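Local coordinates for protein geranylgeranyl pyrophosphate synthase (PDB 3LK5) that probably joins allylic diphosphates to isopentenyl diphosphate in isoprenoid biosynthesis, with magnesium as cofactor, at residues 101-104 with 105-109; 152-155 with 156-159. All coordinates share one frame; numbering follows the deposited sequence.

Contact 1. Residues 101-104 with 105-109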
ATOM      1  N   GLN A 101      -5.192  -5.030   7.572  1.00 24.77           N
ATOM      2  CA  GLN A 101      -4.487  -5.462   8.788  1.00 25.45           C
ATOM      3  C   GLN A 101      -3.278  -6.336   8.474  1.00 24.93           C
ATOM      4  O   GLN A 101      -2.263  -6.273   9.195  1.00 26.65           O
ATOM      5  CB  GLN A 101      -5.471  -6.200   9.716  1.00 26.70           C
ATOM      6  CG  GLN A 101      -4.837  -6.848  10.959  1.00 29.49           C
ATOM      7  CD  GLN A 101      -4.360  -5.867  12.016  1.00 29.26           C
ATOM      8  OE1 GLN A 101      -4.245  -4.638  11.806  1.00 28.91           O
ATOM      9  NE2 GLN A 101      -4.060  -6.419  13.192  1.00 30.43           N
ATOM     10  N   ALA A 102      -3.395  -7.188   7.452  1.00 24.02           N
ATOM     11  CA  ALA A 102      -2.254  -8.008   7.060  1.00 25.68           C
ATOM     12  C   ALA A 102      -1.084  -7.100   6.680  1.00 25.97           C
ATOM     13  O   ALA A 102       0.057  -7.345   7.106  1.00 25.49           O
ATOM     14  CB  ALA A 102      -2.591  -8.936   5.929  1.00 26.65           C
ATOM     15  N   CYS A 103      -1.349  -6.064   5.872  1.00 24.32           N
ATOM     16  CA  CYS A 103      -0.267  -5.132   5.490  1.00 25.18           C
ATOM     17  C   CYS A 103       0.317  -4.469   6.730  1.00 26.59           C
ATOM     18  O   CYS A 103       1.537  -4.375   6.873  1.00 27.42           O
ATOM     19  CB  CYS A 103      -0.769  -4.040   4.537  1.00 25.58           C
ATOM     20  SG  CYS A 103       0.573  -2.879   4.013  1.00 27.53           S
ATOM     21  N   ALA A 104      -0.553  -3.978   7.603  1.00 26.98           N
ATOM     22  CA  ALA A 104      -0.112  -3.313   8.823  1.00 27.35           C
ATOM     23  C   ALA A 104       0.838  -4.209   9.646  1.00 28.31           C
ATOM     24  O   ALA A 104       1.902  -3.757  10.091  1.00 27.67           O
ATOM     25  CB  ALA A 104      -1.361  -2.919   9.699  1.00 28.20           C
ATOM     26  N   LEU A 105       0.456  -5.470   9.843  1.00 28.15           N
ATOM     27  CA  LEU A 105       1.263  -6.391  10.672  1.00 30.30           C
ATOM     28  C   LEU A 105       2.587  -6.750   9.994  1.00 30.60           C
ATOM     29  O   LEU A 105       3.624  -6.811  10.653  1.00 31.79           O
ATOM     30  CB  LEU A 105       0.474  -7.678  10.991  1.00 31.45           C
ATOM     31  CG  LEU A 105      -0.822  -7.595  11.814  1.00 33.18           C
ATOM     32  CD1 LEU A 105      -1.567  -8.934  11.733  1.00 32.47           C
ATOM     33  CD2 LEU A 105      -0.505  -7.315  13.265  1.00 32.95           C
ATOM     34  N   ILE A 106       2.540  -6.998   8.682  1.00 28.87           N
ATOM     35  CA  ILE A 106       3.733  -7.354   7.924  1.00 28.83           C
ATOM     36  C   ILE A 106       4.723  -6.183   7.915  1.00 30.10           C
ATOM     37  O   ILE A 106       5.915  -6.367   8.241  1.00 30.83           O
ATOM     38  CB  ILE A 106       3.378  -7.840   6.500  1.00 28.14           C
ATOM     39  CG1 ILE A 106       2.614  -9.156   6.595  1.00 27.95           C
ATOM     40  CG2 ILE A 106       4.643  -7.984   5.635  1.00 28.43           C
ATOM     41  CD1 ILE A 106       1.869  -9.559   5.304  1.00 30.12           C
ATOM     42  N   HIS A 107       4.241  -4.983   7.573  1.00 28.49           N
ATOM     43  CA  HIS A 107       5.090  -3.792   7.610  1.00 29.50           C
ATOM     44  C   HIS A 107       5.574  -3.399   9.022  1.00 31.51           C
ATOM     45  O   HIS A 107       6.754  -3.019   9.188  1.00 29.76           O
ATOM     46  CB  HIS A 107       4.386  -2.619   6.901  1.00 28.02           C
ATOM     47  CG  HIS A 107       4.353  -2.770   5.414  1.00 25.22           C
ATOM     48  ND1 HIS A 107       3.832  -1.803   4.574  1.00 26.05           N
ATOM     49  CD2 HIS A 107       4.820  -3.761   4.608  1.00 26.94           C
ATOM     50  CE1 HIS A 107       3.979  -2.200   3.318  1.00 25.83           C
ATOM     51  NE2 HIS A 107       4.591  -3.371   3.308  1.00 25.50           N
ATOM     52  N   ASP A 108       4.687  -3.507  10.022  1.00 34.56           N
ATOM     53  CA  ASP A 108       5.069  -3.228  11.429  1.00 38.49           C
ATOM     54  C   ASP A 108       6.141  -4.217  11.935  1.00 40.40           C
ATOM     55  O   ASP A 108       7.012  -3.834  12.729  1.00 40.70           O
ATOM     56  CB  ASP A 108       3.865  -3.232  12.394  1.00 40.35           C
ATOM     57  CG  ASP A 108       2.964  -1.985  12.249  1.00 61.28           C
ATOM     58  OD1 ASP A 108       3.386  -0.978  11.643  1.00 42.01           O
ATOM     59  OD2 ASP A 108       1.809  -2.006  12.748  1.00 43.25           O
ATOM     60  N   ASP A 109       6.072  -5.464  11.470  1.00 41.80           N
ATOM     61  CA  ASP A 109       7.092  -6.483  11.771  1.00 44.08           C
ATOM     62  C   ASP A 109       8.500  -6.074  11.276  1.00 44.26           C
ATOM     63  O   ASP A 109       9.497  -6.295  11.969  1.00 43.56           O
ATOM     64  CB  ASP A 109       6.671  -7.856  11.211  1.00 46.22           C
ATOM     65  CG  ASP A 109       7.764  -8.906  11.333  1.00 71.79           C
ATOM     66  OD1 ASP A 109       8.238  -9.404  10.283  1.00 48.61           O
ATOM     67  OD2 ASP A 109       8.168  -9.234  12.475  1.00 48.90           O
TER
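L105 packs against Q101 one helical turn back: its CD2 comes to 3.7 Å from Q101 NE2, and the leucine's branched end lies over one face of the Q101 amide, the two side chains crossing at a slant. The chain of Q101 bends at CG (chi2 71°), which brings its amide over to the leucine, while OE1 is hydrogen-bonded to Y219. L105 N also donates to Q101 O (2.9 Å). I106 adds the next bond, to A102 O, and its CG1 sits 3.2 Å from that same oxygen; its side chain then meets L54 and F57 of helix 45-59. At H107 the ring swings back over C103. The SG lies over one face of the imidazole, 3.8 Å from its centroid and shifted toward the ND1-CE1 side of the rim. Both ring nitrogens are engaged, NE2 with the carbonyl oxygen of I149 and ND1 with D153 of the second subunit, and these two bonds fix the ring's rotation above the sulfur. D108 N closes the run with a bond to A104 O of 2.8 Å. D108 OD1 receives a weak hydrogen bond from Q191. D108 binds magnesium, as D112 and D194 do, although no metal is bound to this chain here. Near the C-terminal end of helix 87-111, D108 and D109 open the DDxxD motif, the first aspartate-rich motif of the trans-prenyltransferases, which D112 completes.

Contact 2. Residues 152-155 with 156-159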
ATOM      1  N   GLY A 152       3.201  -7.116   1.796  1.00 23.53           N
ATOM      2  CA  GLY A 152       2.340  -6.130   2.479  1.00 24.11           C
ATOM      3  C   GLY A 152       1.686  -5.215   1.456  1.00 23.88           C
ATOM      4  O   GLY A 152       0.508  -4.902   1.562  1.00 23.91           O
ATOM      5  N   ASP A 153       2.443  -4.796   0.446  1.00 23.40           N
ATOM      6  CA  ASP A 153       1.866  -3.906  -0.569  1.00 23.35           C
ATOM      7  C   ASP A 153       0.774  -4.631  -1.360  1.00 22.76           C
ATOM      8  O   ASP A 153      -0.255  -4.043  -1.681  1.00 21.94           O
ATOM      9  CB  ASP A 153       2.935  -3.401  -1.538  1.00 23.52           C
ATOM     10  CG  ASP A 153       3.950  -2.455  -0.891  1.00 26.88           C
ATOM     11  OD1 ASP A 153       3.712  -1.957   0.227  1.00 24.29           O
ATOM     12  OD2 ASP A 153       4.994  -2.157  -1.560  1.00 25.27           O
HETATM   13  N   MSE A 154       1.006  -5.908  -1.675  1.00 22.42           N
HETATM   14  CA  MSE A 154      -0.021  -6.717  -2.336  1.00 23.63           C
HETATM   15  C   MSE A 154      -1.305  -6.785  -1.492  1.00 22.97           C
HETATM   16  O   MSE A 154      -2.406  -6.653  -2.033  1.00 21.14           O
HETATM   17  CB  MSE A 154       0.489  -8.124  -2.660  1.00 25.75           C
HETATM   18  CG  MSE A 154      -0.449  -8.901  -3.580  1.00 21.65           C
HETATM   19 SE   MSE A 154      -0.382  -8.266  -5.431  1.00 31.64          SE
HETATM   20  CE  MSE A 154       1.258  -9.225  -5.948  1.00 20.77           C
ATOM     21  N   ALA A 155      -1.145  -6.988  -0.188  1.00 23.04           N
ATOM     22  CA  ALA A 155      -2.301  -7.045   0.719  1.00 23.29           C
ATOM     23  C   ALA A 155      -3.051  -5.722   0.663  1.00 23.16           C
ATOM     24  O   ALA A 155      -4.275  -5.707   0.649  1.00 23.69           O
ATOM     25  CB  ALA A 155      -1.859  -7.345   2.124  1.00 22.24           C
ATOM     26  N   LEU A 156      -2.325  -4.615   0.622  1.00 22.67           N
ATOM     27  CA  LEU A 156      -3.009  -3.320   0.623  1.00 23.17           C
ATOM     28  C   LEU A 156      -3.784  -3.054  -0.662  1.00 21.23           C
ATOM     29  O   LEU A 156      -4.930  -2.556  -0.608  1.00 20.15           O
ATOM     30  CB  LEU A 156      -2.013  -2.178   0.974  1.00 26.08           C
ATOM     31  CG  LEU A 156      -2.578  -0.760   1.090  1.00 28.76           C
ATOM     32  CD1 LEU A 156      -3.706  -0.673   2.169  1.00 28.49           C
ATOM     33  CD2 LEU A 156      -1.400   0.174   1.493  1.00 29.29           C
ATOM     34  N   VAL A 157      -3.201  -3.389  -1.817  1.00 21.39           N
ATOM     35  CA  VAL A 157      -3.932  -3.257  -3.080  1.00 21.25           C
ATOM     36  C   VAL A 157      -5.122  -4.227  -3.145  1.00 19.95           C
ATOM     37  O   VAL A 157      -6.186  -3.870  -3.643  1.00 19.06           O
ATOM     38  CB  VAL A 157      -3.034  -3.294  -4.403  1.00 24.43           C
ATOM     39  CG1 VAL A 157      -1.957  -2.195  -4.352  1.00 24.42           C
ATOM     40  CG2 VAL A 157      -2.457  -4.594  -4.669  1.00 26.57           C
ATOM     41  N   TRP A 158      -4.967  -5.396  -2.560  1.00 17.31           N
ATOM     42  CA  TRP A 158      -6.093  -6.347  -2.572  1.00 18.13           C
ATOM     43  C   TRP A 158      -7.218  -5.950  -1.595  1.00 19.87           C
ATOM     44  O   TRP A 158      -8.369  -6.303  -1.829  1.00 19.55           O
ATOM     45  CB  TRP A 158      -5.583  -7.763  -2.264  1.00 19.61           C
ATOM     46  CG  TRP A 158      -4.912  -8.351  -3.496  1.00 21.37           C
ATOM     47  CD1 TRP A 158      -4.875  -7.810  -4.767  1.00 21.64           C
ATOM     48  CD2 TRP A 158      -4.241  -9.609  -3.569  1.00 20.99           C
ATOM     49  NE1 TRP A 158      -4.150  -8.662  -5.624  1.00 21.28           N
ATOM     50  CE2 TRP A 158      -3.785  -9.774  -4.898  1.00 23.62           C
ATOM     51  CE3 TRP A 158      -3.953 -10.608  -2.612  1.00 23.27           C
ATOM     52  CZ2 TRP A 158      -3.067 -10.905  -5.303  1.00 22.91           C
ATOM     53  CZ3 TRP A 158      -3.224 -11.731  -3.010  1.00 22.70           C
ATOM     54  CH2 TRP A 158      -2.800 -11.870  -4.345  1.00 24.40           C
ATOM     55  N   ALA A 159      -6.871  -5.277  -0.496  1.00 19.56           N
ATOM     56  CA  ALA A 159      -7.935  -4.700   0.375  1.00 20.12           C
ATOM     57  C   ALA A 159      -8.824  -3.801  -0.467  1.00 20.05           C
ATOM     58  O   ALA A 159     -10.075  -3.870  -0.410  1.00 20.84           O
ATOM     59  CB  ALA A 159      -7.346  -3.912   1.565  1.00 19.56           C
TER
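With CG of M154 anti to the backbone N (chi1 -169°) and the chain folded at both following torsions, this selenomethionine curls forward along the helix toward W158, whose own chi1 of -77° turns the indole back to meet it. The methylene does most of the touching. M154 CG stands 3.6 Å from the centroid of the six-membered ring of W158, almost straight above its centre, a CH-pi contact over the face. The selenium follows at a slant: SE is 4.2 Å from the centroid of the five-membered ring, 34° off the normal, a Met-aromatic contact on the NE1-CE2-CZ2 side of the indole. SE also comes to 4.3 Å from V157 CG2, so the valine methyl flanks the same chain.

The carbonyl oxygen of M154, over one face of the indole, takes the hydrogen bond of W158 N at 2.9 Å and lies 3.4 Å from W158 CG, so backbone and side chain of one residue both meet the tryptophan. The bonds from L156 N to G152 O, V157 N to D153 O and A159 N to A155 O continue the same i to i+4 pattern. Across the subunit boundary, W158 NE1 is hydrogen-bonded to T185 of the second subunit, which fixes the direction of the indole.

All eight residues are buried. Helix 21-43 covers the tryptophan with L33, Q36 and I40, and F32 meets its ring edge-to-face; V51 and L54 of helix 45-59 also touch it. A155 and A159 face F99 of helix 87-111, while L156 packs on its counterpart in the second subunit, leaving helix 144-164 wedged between its own helices and the dimer partner.

Contact 1 comes first along the chain, on helix 87-111, and contact 2 follows on helix 144-164, the next helix of the model; most of the residues between these two helices are not modelled. Their centres are about 10 Å apart, and within one chain the helices touch directly: C103 SG lies 3.2 Å from G152 O, and H107 CE1 lies 3.1 Å from D153 OD1. Between chains, H107 ND1 pairs with D153 OD2 of the other subunit, and reciprocally. Both helices thus contribute to the dimer interface of this all-helical prenyltransferase fold, and the magnesium-binding D108 lies one residue on from H107, which bonds to the second subunit.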